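Local coordinates for hypothetical protein (Prochlorococcus marinus, PDB 2HX5) that probably hydrolyses 1,4-dihydroxy-2-naphthoyl-CoA to 1,4-dihydroxy-2-naphthoate and free CoA, a step in phylloquinone (vitamin K1) biosynthesis, at residues A[71-76]-A[115-120]; A[64-69]-A[123-128]; A[43-48]-A[138-143]. All blocks are in the same frame, centred on the assembly; numbering follows the deposited sequence. Where two conformers were deposited one is given.

Contact 1 of 3, residues A[71-76]-A[115-120]; sequences HCQADF and HALIRH
Cys72 and Ile118 face each other on the tightly packed side of this antiparallel pair, with Cys72 CB 4.0 Å from Ile118 CG1. Next along the same face, Ala74 CB and Ala116 CB also meet at 4.0 Å. Both couples are non-hydrogen-bonded pairs, where the chains come close: the CA atoms of Ala74 and Ala116 are 4.0 Å apart. The small Cys72, Ala74 and Ala116 suit a face on which helix 29-45 lies, Phe31 resting on Cys72 and Ala74, and Cys34 on Ala116; Ile118 is the bulkier apolar member, also packed on Cys34. Between these pairs the backbones are joined by regular bonds, such as Leu117 N to Gln73 O at 2.9 Å.

This is the hot-dog fold of thioesterases, an antiparallel sheet wrapped round a long helix; here 65-76 is an outermost strand of the chain's sheet, and it pairs with a strand of the second subunit so that the sheet runs on across the interface.

The other face is looser and largely polar, partly open to solvent at Gln73, Asp75, His115, Leu117 and Arg119, while His71 is buried. The Arg119 guanidinium lies nearly parallel to the His71 imidazole, the planes 10° apart, with His71 CD2 over its face; NE of Arg119 is hydrogen-bonded to Gln101 OE1. Both His71 ring nitrogens are satisfied: NE2 donates to Gln73 OE1 at 2.9 Å, in the ring plane and on an amide lone pair, and ND1 bonds to Asp75 OD1 of the second subunit, whose carboxylate would probably favour a protonated ring, against the influence of the nearby guanidinium. At the far end, CG of His115 sits between its backbone N and carbonyl carbon (chi1 56°), which turns the ring over Asp75, whose CB lies 3.9 Å from the centroid of the His115 ring in a CH-pi contact.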
loop_
_atom_site.group_PDB
_atom_site.type_symbol
_atom_site.label_atom_id
_atom_site.label_comp_id
_atom_site.label_asym_id
_atom_site.label_seq_id
_atom_site.Cartn_x
_atom_site.Cartn_y
_atom_site.Cartn_z
ATOM N N HIS A 71 7.375 -17.067 7.202
ATOM C CA HIS A 71 5.973 -17.504 7.377
ATOM C C HIS A 71 5.228 -16.413 8.086
ATOM O O HIS A 71 5.752 -15.771 8.999
ATOM C CB HIS A 71 5.881 -18.807 8.181
ATOM C CG HIS A 71 4.488 -19.198 8.553
ATOM N ND1 HIS A 71 3.626 -19.776 7.644
ATOM C CD2 HIS A 71 3.795 -19.078 9.714
ATOM C CE1 HIS A 71 2.449 -19.970 8.224
ATOM N NE2 HIS A 71 2.525 -19.572 9.487
ATOM N N CYS A 72 3.991 -16.191 7.702
ATOM C CA CYS A 72 3.096 -15.386 8.501
ATOM C C CYS A 72 1.667 -15.803 8.286
ATOM O O CYS A 72 1.343 -16.513 7.308
ATOM C CB CYS A 72 3.205 -13.905 8.209
ATOM S SG CYS A 72 2.784 -13.429 6.475
ATOM N N GLN A 73 0.821 -15.490 9.254
ATOM C CA GLN A 73 -0.574 -15.864 9.219
ATOM C C GLN A 73 -1.380 -14.925 10.103
ATOM O O GLN A 73 -0.867 -14.252 10.979
ATOM C CB GLN A 73 -0.776 -17.305 9.675
ATOM C CG GLN A 73 -0.289 -17.623 11.073
ATOM C CD GLN A 73 -0.601 -19.039 11.424
ATOM O OE1 GLN A 73 0.244 -19.953 11.206
ATOM N NE2 GLN A 73 -1.807 -19.283 11.912
ATOM N N ALA A 74 -2.672 -14.921 9.850
ATOM C CA ALA A 74 -3.612 -14.122 10.638
ATOM C C ALA A 74 -4.965 -14.735 10.670
ATOM O O ALA A 74 -5.388 -15.387 9.678
ATOM C CB ALA A 74 -3.729 -12.716 10.140
ATOM N N ASP A 75 -5.677 -14.524 11.782
ATOM C CA ASP A 75 -7.112 -14.859 11.890
ATOM C C ASP A 75 -7.842 -13.519 12.118
ATOM O O ASP A 75 -7.410 -12.713 12.948
ATOM C CB ASP A 75 -7.389 -15.754 13.088
ATOM C CG ASP A 75 -6.863 -17.160 13.004
ATOM O OD1 ASP A 75 -6.158 -17.583 12.107
ATOM O OD2 ASP A 75 -7.130 -17.884 14.011
ATOM N N PHE A 76 -8.949 -13.328 11.417
ATOM C CA PHE A 76 -9.750 -12.117 11.498
ATOM C C PHE A 76 -11.061 -12.517 12.144
ATOM O O PHE A 76 -11.811 -13.296 11.581
ATOM C CB PHE A 76 -9.928 -11.531 10.095
ATOM C CG PHE A 76 -8.661 -11.245 9.379
ATOM C CD1 PHE A 76 -8.043 -12.242 8.620
ATOM C CD2 PHE A 76 -8.041 -10.002 9.413
ATOM C CE1 PHE A 76 -6.900 -12.045 7.956
ATOM C CE2 PHE A 76 -6.875 -9.795 8.686
ATOM C CZ PHE A 76 -6.283 -10.820 8.012
ATOM N N HIS A 115 -5.718 -11.566 15.227
ATOM C CA HIS A 115 -4.406 -11.852 15.726
ATOM C C HIS A 115 -3.556 -12.393 14.584
ATOM O O HIS A 115 -4.105 -12.859 13.582
ATOM C CB HIS A 115 -4.416 -12.812 16.912
ATOM C CG HIS A 115 -5.098 -14.108 16.652
ATOM N ND1 HIS A 115 -4.474 -15.160 16.019
ATOM C CD2 HIS A 115 -6.335 -14.544 16.980
ATOM C CE1 HIS A 115 -5.304 -16.198 15.995
ATOM N NE2 HIS A 115 -6.441 -15.838 16.552
ATOM N N ALA A 116 -2.240 -12.288 14.708
ATOM C CA ALA A 116 -1.339 -12.648 13.635
ATOM C C ALA A 116 -0.057 -13.180 14.214
ATOM O O ALA A 116 0.282 -12.961 15.376
ATOM C CB ALA A 116 -1.023 -11.451 12.767
ATOM N N LEU A 117 0.719 -13.856 13.379
ATOM C CA LEU A 117 1.989 -14.453 13.771
ATOM C C LEU A 117 2.943 -14.237 12.610
ATOM O O LEU A 117 2.577 -14.504 11.454
ATOM C CB LEU A 117 1.800 -15.953 14.035
ATOM C CG LEU A 117 3.035 -16.689 14.473
ATOM C CD1 LEU A 117 3.326 -16.419 15.973
ATOM C CD2 LEU A 117 2.843 -18.250 14.356
ATOM N N ILE A 118 4.163 -13.763 12.858
ATOM C CA ILE A 118 5.189 -13.523 11.861
ATOM C C ILE A 118 6.444 -14.221 12.330
ATOM O O ILE A 118 6.882 -13.992 13.457
ATOM C CB ILE A 118 5.460 -12.031 11.656
ATOM C CG1 ILE A 118 4.223 -11.313 11.135
ATOM C CG2 ILE A 118 6.605 -11.835 10.620
ATOM C CD1 ILE A 118 4.423 -9.808 10.830
ATOM N N ARG A 119 7.023 -15.087 11.495
ATOM C CA ARG A 119 8.266 -15.810 11.787
ATOM C C ARG A 119 9.393 -15.375 10.904
ATOM O O ARG A 119 9.245 -15.307 9.699
ATOM C CB ARG A 119 8.011 -17.313 11.613
ATOM C CG ARG A 119 9.155 -18.197 12.042
ATOM C CD ARG A 119 8.831 -19.711 11.837
ATOM N NE ARG A 119 7.585 -20.058 12.496
ATOM C CZ ARG A 119 6.569 -20.760 11.947
ATOM N NH1 ARG A 119 6.649 -21.348 10.741
ATOM N NH2 ARG A 119 5.437 -20.894 12.613
ATOM N N HIS A 120 10.543 -15.082 11.545
ATOM C CA HIS A 120 11.738 -14.601 10.895
ATOM C C HIS A 120 12.887 -15.567 11.011
ATOM O O HIS A 120 13.018 -16.235 12.049
ATOM C CB HIS A 120 12.216 -13.308 11.584
ATOM C CG HIS A 120 11.252 -12.152 11.551
ATOM N ND1 HIS A 120 11.426 -11.050 10.727
ATOM C CD2 HIS A 120 10.139 -11.909 12.298
ATOM C CE1 HIS A 120 10.409 -10.208 10.951
ATOM N NE2 HIS A 120 9.652 -10.683 11.922
#

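Contact 2 of 3, residues A[64-69]-A[123-128]; sequences EVALPI and INAQTR
Asn124 OD1 is gripped by two backbone N-H groups, Gln126 N and Thr127 N, each 2.9 Å from that oxygen and reaching it from opposite faces of the amide plane. This Asx turn, extended to an Asx motif, bends the chain away just where Asn124 is still paired with Val65, at the end of the ladder between two antiparallel strands of the hot-dog sheet. Asparagine suits the place: with CG anti to the backbone N (chi1 177°), its short side chain reaches forward to the N-H groups two and three residues on. Without the amide oxygen, as with an alanine here, both N-H groups would probably lose this acceptor and the turn would be less firmly set.

Across the contact the polar bonds are all between backbones. Ala66 N donates to Ile123 O at 2.8 Å, Ile123 N returns a bond to Ala66 O, and Ala125 N reaches Glu64 O at 2.9 Å, nearly straight at 174°. Ala66 also lines the pocket where a 2-ethoxyethanol molecule is bound, probably picked up from the crystallisation liquor. The apolar part belongs to Ile123, whose branched chain lies against the small Ala66 side chain: CG1 lies 3.8 Å from Ala66 CB, and CD1 touches the rigid Pro68 ring at CG, also 3.8 Å away.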
loop_
_atom_site.group_PDB
_atom_site.type_symbol
_atom_site.label_atom_id
_atom_site.label_comp_id
_atom_site.label_asym_id
_atom_site.label_seq_id
_atom_site.Cartn_x
_atom_site.Cartn_y
_atom_site.Cartn_z
ATOM N N GLU A 64 24.574 -6.302 8.672
ATOM C CA GLU A 64 25.139 -7.507 8.116
ATOM C C GLU A 64 24.181 -8.689 8.103
ATOM O O GLU A 64 24.347 -9.585 7.302
ATOM C CB GLU A 64 26.403 -7.795 8.849
ATOM C CG GLU A 64 27.409 -6.648 8.441
ATOM C CD GLU A 64 28.398 -6.249 9.514
ATOM O OE1 GLU A 64 27.966 -5.718 10.558
ATOM O OE2 GLU A 64 29.610 -6.425 9.282
ATOM N N VAL A 65 23.181 -8.654 8.979
ATOM C CA VAL A 65 22.215 -9.775 9.166
ATOM C C VAL A 65 20.850 -9.321 8.681
ATOM O O VAL A 65 20.403 -8.229 9.092
ATOM C CB VAL A 65 22.131 -10.220 10.658
ATOM C CG1 VAL A 65 21.072 -11.287 10.847
ATOM C CG2 VAL A 65 23.489 -10.747 11.117
ATOM N N ALA A 66 20.253 -10.082 7.756
ATOM C CA ALA A 66 18.898 -9.862 7.269
ATOM C C ALA A 66 17.980 -10.743 8.120
ATOM O O ALA A 66 18.376 -11.756 8.642
ATOM C CB ALA A 66 18.756 -10.273 5.795
ATOM N N LEU A 67 16.739 -10.311 8.293
ATOM C CA LEU A 67 15.723 -11.021 9.113
ATOM C C LEU A 67 14.479 -11.307 8.248
ATOM O O LEU A 67 13.338 -10.852 8.580
ATOM C CB LEU A 67 15.364 -10.201 10.345
ATOM C CG LEU A 67 16.465 -9.833 11.319
ATOM C CD1 LEU A 67 15.997 -8.893 12.395
ATOM C CD2 LEU A 67 17.033 -11.082 11.994
ATOM N N PRO A 68 14.650 -12.018 7.150
ATOM C CA PRO A 68 13.493 -12.273 6.278
ATOM C C PRO A 68 12.369 -13.035 6.995
ATOM O O PRO A 68 12.584 -13.929 7.807
ATOM C CB PRO A 68 14.042 -13.153 5.171
ATOM C CG PRO A 68 15.279 -13.784 5.762
ATOM C CD PRO A 68 15.854 -12.678 6.610
ATOM N N ILE A 69 11.168 -12.645 6.645
ATOM C CA ILE A 69 9.978 -13.334 7.056
ATOM C C ILE A 69 9.826 -14.593 6.214
ATOM O O ILE A 69 9.713 -14.529 4.984
ATOM C CB ILE A 69 8.729 -12.401 6.970
ATOM C CG1 ILE A 69 8.913 -11.283 8.020
ATOM C CG2 ILE A 69 7.430 -13.143 7.168
ATOM C CD1 ILE A 69 8.076 -9.992 7.801
ATOM N N ILE A 123 19.648 -14.481 8.493
ATOM C CA ILE A 123 20.617 -14.890 7.484
ATOM C C ILE A 123 21.637 -13.802 7.286
ATOM O O ILE A 123 21.380 -12.615 7.498
ATOM C CB ILE A 123 19.962 -15.248 6.134
ATOM C CG1 ILE A 123 19.315 -14.018 5.491
ATOM C CG2 ILE A 123 18.966 -16.393 6.353
ATOM C CD1 ILE A 123 18.622 -14.301 4.131
ATOM N N ASN A 124 22.816 -14.183 6.825
ATOM C CA ASN A 124 23.821 -13.199 6.431
ATOM C C ASN A 124 23.264 -12.516 5.197
ATOM O O ASN A 124 22.868 -13.187 4.230
ATOM C CB ASN A 124 25.145 -13.892 6.174
ATOM C CG ASN A 124 26.219 -12.937 5.688
ATOM O OD1 ASN A 124 26.220 -12.541 4.536
ATOM N ND2 ASN A 124 27.122 -12.566 6.553
ATOM N N ALA A 125 23.253 -11.186 5.196
ATOM C CA ALA A 125 22.619 -10.480 4.100
ATOM C C ALA A 125 23.287 -10.706 2.739
ATOM O O ALA A 125 22.614 -10.627 1.721
ATOM C CB ALA A 125 22.521 -8.941 4.417
ATOM N N GLN A 126 24.589 -11.026 2.709
ATOM C CA GLN A 126 25.274 -11.205 1.467
ATOM C C GLN A 126 25.337 -12.641 1.024
ATOM O O GLN A 126 25.288 -12.887 -0.164
ATOM C CB GLN A 126 26.698 -10.630 1.572
ATOM C CG GLN A 126 26.711 -9.123 1.763
ATOM C CD GLN A 126 28.114 -8.511 1.782
ATOM O OE1 GLN A 126 29.123 -9.157 1.538
ATOM N NE2 GLN A 126 28.168 -7.243 2.078
ATOM N N THR A 127 25.468 -13.581 1.951
ATOM C CA THR A 127 25.602 -14.997 1.583
ATOM C C THR A 127 24.268 -15.726 1.585
ATOM O O THR A 127 24.115 -16.777 0.937
ATOM C CB THR A 127 26.533 -15.798 2.516
ATOM O OG1 THR A 127 25.920 -15.915 3.788
ATOM C CG2 THR A 127 27.910 -15.152 2.686
ATOM N N ARG A 128 23.326 -15.154 2.324
ATOM C CA ARG A 128 22.022 -15.743 2.609
ATOM C C ARG A 128 22.089 -17.058 3.365
ATOM O O ARG A 128 21.091 -17.775 3.436
ATOM C CB ARG A 128 21.171 -15.862 1.322
ATOM C CG ARG A 128 21.097 -14.553 0.529
ATOM C CD ARG A 128 19.751 -13.877 0.583
#

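Contact 3 of 3, residues A[43-48]-A[138-143]; sequences ESYGLN and DRWLEA
Aromatic contacts dominate where Tyr45, in the last turn of helix 29-45, meets helix 135-143. The five-membered ring of Trp140 turns its edge toward the face of Tyr45 in an offset edge-to-face pair, planes at 67° and centroids 5.6 Å apart. Trp140 CA adds a CH-pi contact over the same phenol ring, 4.1 Å from its centroid. With CG anti to the backbone N (chi1 175°), the Tyr45 ring is carried toward helix 135-143, where it crosses Trp140 at a slant.

Among apolar contacts, Ala143, small enough to admit a ring, brings CB to 3.4 Å from Tyr45 CE1. A Leu47 methyl packs obliquely on the Arg139 guanidinium, CD2 lying 3.5 Å from NH2.

Two waters bridge the segments. Water 2 donates to Gly46 O and accepts from Arg139 NH1 at 3.1 Å; water 1 joins Tyr45 O to the same NH1, weakly on the arginine side. Gly46 follows the helix as C-prime residue of a Schellman motif; at its positive phi a CB would press on the preceding carbonyl oxygen. The guanidinium also forms a salt bridge with Glu135, while Trp140 NE1 bonds to Ser41.

Ring packing thus carries the contact, with Arg139 tied loosely through water to the carbonyls of Tyr45 and Gly46.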
loop_
_atom_site.group_PDB
_atom_site.type_symbol
_atom_site.label_atom_id
_atom_site.label_comp_id
_atom_site.label_asym_id
_atom_site.label_seq_id
_atom_site.Cartn_x
_atom_site.Cartn_y
_atom_site.Cartn_z
ATOM N N GLU A 43 12.284 0.012 18.718
ATOM C CA GLU A 43 12.596 1.438 19.004
ATOM C C GLU A 43 12.351 1.793 20.492
ATOM O O GLU A 43 13.184 2.395 21.164
ATOM C CB GLU A 43 11.706 2.263 18.085
ATOM C CG GLU A 43 11.709 3.760 18.118
ATOM C CD GLU A 43 10.733 4.230 17.016
ATOM O OE1 GLU A 43 9.499 4.355 17.276
ATOM O OE2 GLU A 43 11.230 4.309 15.865
ATOM N N SER A 44 11.182 1.377 20.986
ATOM C CA SER A 44 10.741 1.634 22.370
ATOM C C SER A 44 11.559 0.912 23.437
ATOM O O SER A 44 11.667 1.377 24.566
ATOM C CB SER A 44 9.279 1.229 22.502
ATOM O OG SER A 44 8.833 1.475 23.825
ATOM N N TYR A 45 12.081 -0.252 23.095
ATOM C CA TYR A 45 13.027 -0.972 23.941
ATOM C C TYR A 45 14.382 -0.251 23.987
ATOM O O TYR A 45 15.082 -0.282 25.004
ATOM C CB TYR A 45 13.191 -2.385 23.410
ATOM C CG TYR A 45 14.216 -3.173 24.139
ATOM C CD1 TYR A 45 14.040 -3.507 25.486
ATOM C CD2 TYR A 45 15.372 -3.555 23.520
ATOM C CE1 TYR A 45 15.012 -4.192 26.172
ATOM C CE2 TYR A 45 16.337 -4.264 24.197
ATOM C CZ TYR A 45 16.148 -4.571 25.518
ATOM O OH TYR A 45 17.115 -5.275 26.187
ATOM N N GLY A 46 14.736 0.414 22.888
ATOM C CA GLY A 46 15.913 1.252 22.812
ATOM C C GLY A 46 16.900 0.902 21.722
ATOM O O GLY A 46 18.017 1.468 21.757
ATOM N N LEU A 47 16.550 0.031 20.764
ATOM C CA LEU A 47 17.465 -0.305 19.675
ATOM C C LEU A 47 17.465 0.792 18.616
ATOM O O LEU A 47 16.512 1.539 18.482
ATOM C CB LEU A 47 17.128 -1.670 19.057
ATOM C CG LEU A 47 17.108 -2.884 19.981
ATOM C CD1 LEU A 47 16.802 -4.136 19.173
ATOM C CD2 LEU A 47 18.406 -3.015 20.738
ATOM N N ASN A 48 18.573 0.885 17.876
ATOM C CA ASN A 48 18.770 1.929 16.867
ATOM C C ASN A 48 18.440 1.340 15.514
ATOM O O ASN A 48 19.044 0.337 15.178
ATOM C CB ASN A 48 20.241 2.341 16.915
ATOM C CG ASN A 48 20.600 3.474 15.964
ATOM O OD1 ASN A 48 19.881 3.830 15.032
ATOM N ND2 ASN A 48 21.772 4.046 16.207
ATOM N N ASP A 138 18.502 -10.256 20.118
ATOM C CA ASP A 138 18.591 -11.182 21.221
ATOM C C ASP A 138 18.318 -10.505 22.567
ATOM O O ASP A 138 17.619 -11.049 23.397
ATOM C CB ASP A 138 19.952 -11.841 21.244
ATOM C CG ASP A 138 19.916 -13.291 20.785
ATOM O OD1 ASP A 138 18.819 -13.893 20.691
ATOM O OD2 ASP A 138 21.022 -13.836 20.532
ATOM N N ARG A 139 18.829 -9.293 22.777
ATOM C CA ARG A 139 18.481 -8.536 23.997
ATOM C C ARG A 139 16.990 -8.228 24.165
ATOM O O ARG A 139 16.427 -8.369 25.276
ATOM C CB ARG A 139 19.274 -7.240 24.033
ATOM C CG ARG A 139 20.737 -7.442 24.377
ATOM C CD ARG A 139 21.436 -6.133 24.687
ATOM N NE ARG A 139 21.706 -5.330 23.506
ATOM C CZ ARG A 139 21.210 -4.120 23.262
ATOM N NH1 ARG A 139 20.353 -3.538 24.104
ATOM N NH2 ARG A 139 21.576 -3.499 22.138
ATOM N N TRP A 140 16.362 -7.804 23.074
ATOM C CA TRP A 140 14.951 -7.570 23.036
ATOM C C TRP A 140 14.144 -8.826 23.332
ATOM O O TRP A 140 13.198 -8.765 24.096
ATOM C CB TRP A 140 14.610 -6.950 21.693
ATOM C CG TRP A 140 13.138 -6.741 21.420
ATOM C CD1 TRP A 140 12.327 -5.708 21.848
ATOM C CD2 TRP A 140 12.324 -7.544 20.557
ATOM N NE1 TRP A 140 11.061 -5.869 21.336
ATOM C CE2 TRP A 140 11.046 -6.974 20.530
ATOM C CE3 TRP A 140 12.577 -8.687 19.781
ATOM C CZ2 TRP A 140 10.000 -7.530 19.780
ATOM C CZ3 TRP A 140 11.587 -9.206 19.040
ATOM C CH2 TRP A 140 10.305 -8.652 19.045
ATOM N N LEU A 141 14.474 -9.946 22.700
ATOM C CA LEU A 141 13.811 -11.226 22.972
ATOM C C LEU A 141 13.942 -11.589 24.446
ATOM O O LEU A 141 12.946 -11.925 25.113
ATOM C CB LEU A 141 14.379 -12.328 22.080
ATOM C CG LEU A 141 14.025 -12.219 20.618
ATOM C CD1 LEU A 141 14.838 -13.188 19.766
ATOM C CD2 LEU A 141 12.533 -12.473 20.398
ATOM N N GLU A 142 15.160 -11.488 24.984
ATOM C CA GLU A 142 15.374 -11.843 26.379
ATOM C C GLU A 142 14.548 -10.924 27.308
ATOM O O GLU A 142 13.921 -11.430 28.270
ATOM C CB GLU A 142 16.863 -11.783 26.713
ATOM C CG GLU A 142 17.227 -12.568 28.000
ATOM C CD GLU A 142 17.097 -14.097 27.798
ATOM O OE1 GLU A 142 17.197 -14.557 26.636
ATOM O OE2 GLU A 142 16.884 -14.839 28.786
ATOM N N ALA A 143 14.554 -9.614 27.047
ATOM C CA ALA A 143 13.880 -8.630 27.902
ATOM C C ALA A 143 12.383 -8.818 27.858
ATOM O O ALA A 143 11.680 -8.453 28.784
ATOM C CB ALA A 143 14.273 -7.184 27.523
HETATM O O HOH W 1 18.218 -1.106 25.072
HETATM O O HOH W 2 20.118 -0.608 23.144
#

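Contacts 1 and 2 hold the same two strands, 65-76 and 111-124, at points about 21 Å apart between centres, contact 1 being nested within the chain loop that contact 2 closes. Contact 1 is partly buried, with one face under the helix and a polar face shared with another subunit; contact 2 is a surface contact where the strands end, held by backbone bonds and a small apolar patch. The two touch where His120 ND1 probably bonds to Leu67 O. Contact 3 joins helices instead, on the opposite side of the chain's centre from contact 1; partly buried, with Leu47 and Trp140 inside and Arg139 exposed, it replaces the backbone ladder with aromatic packing and bridging water.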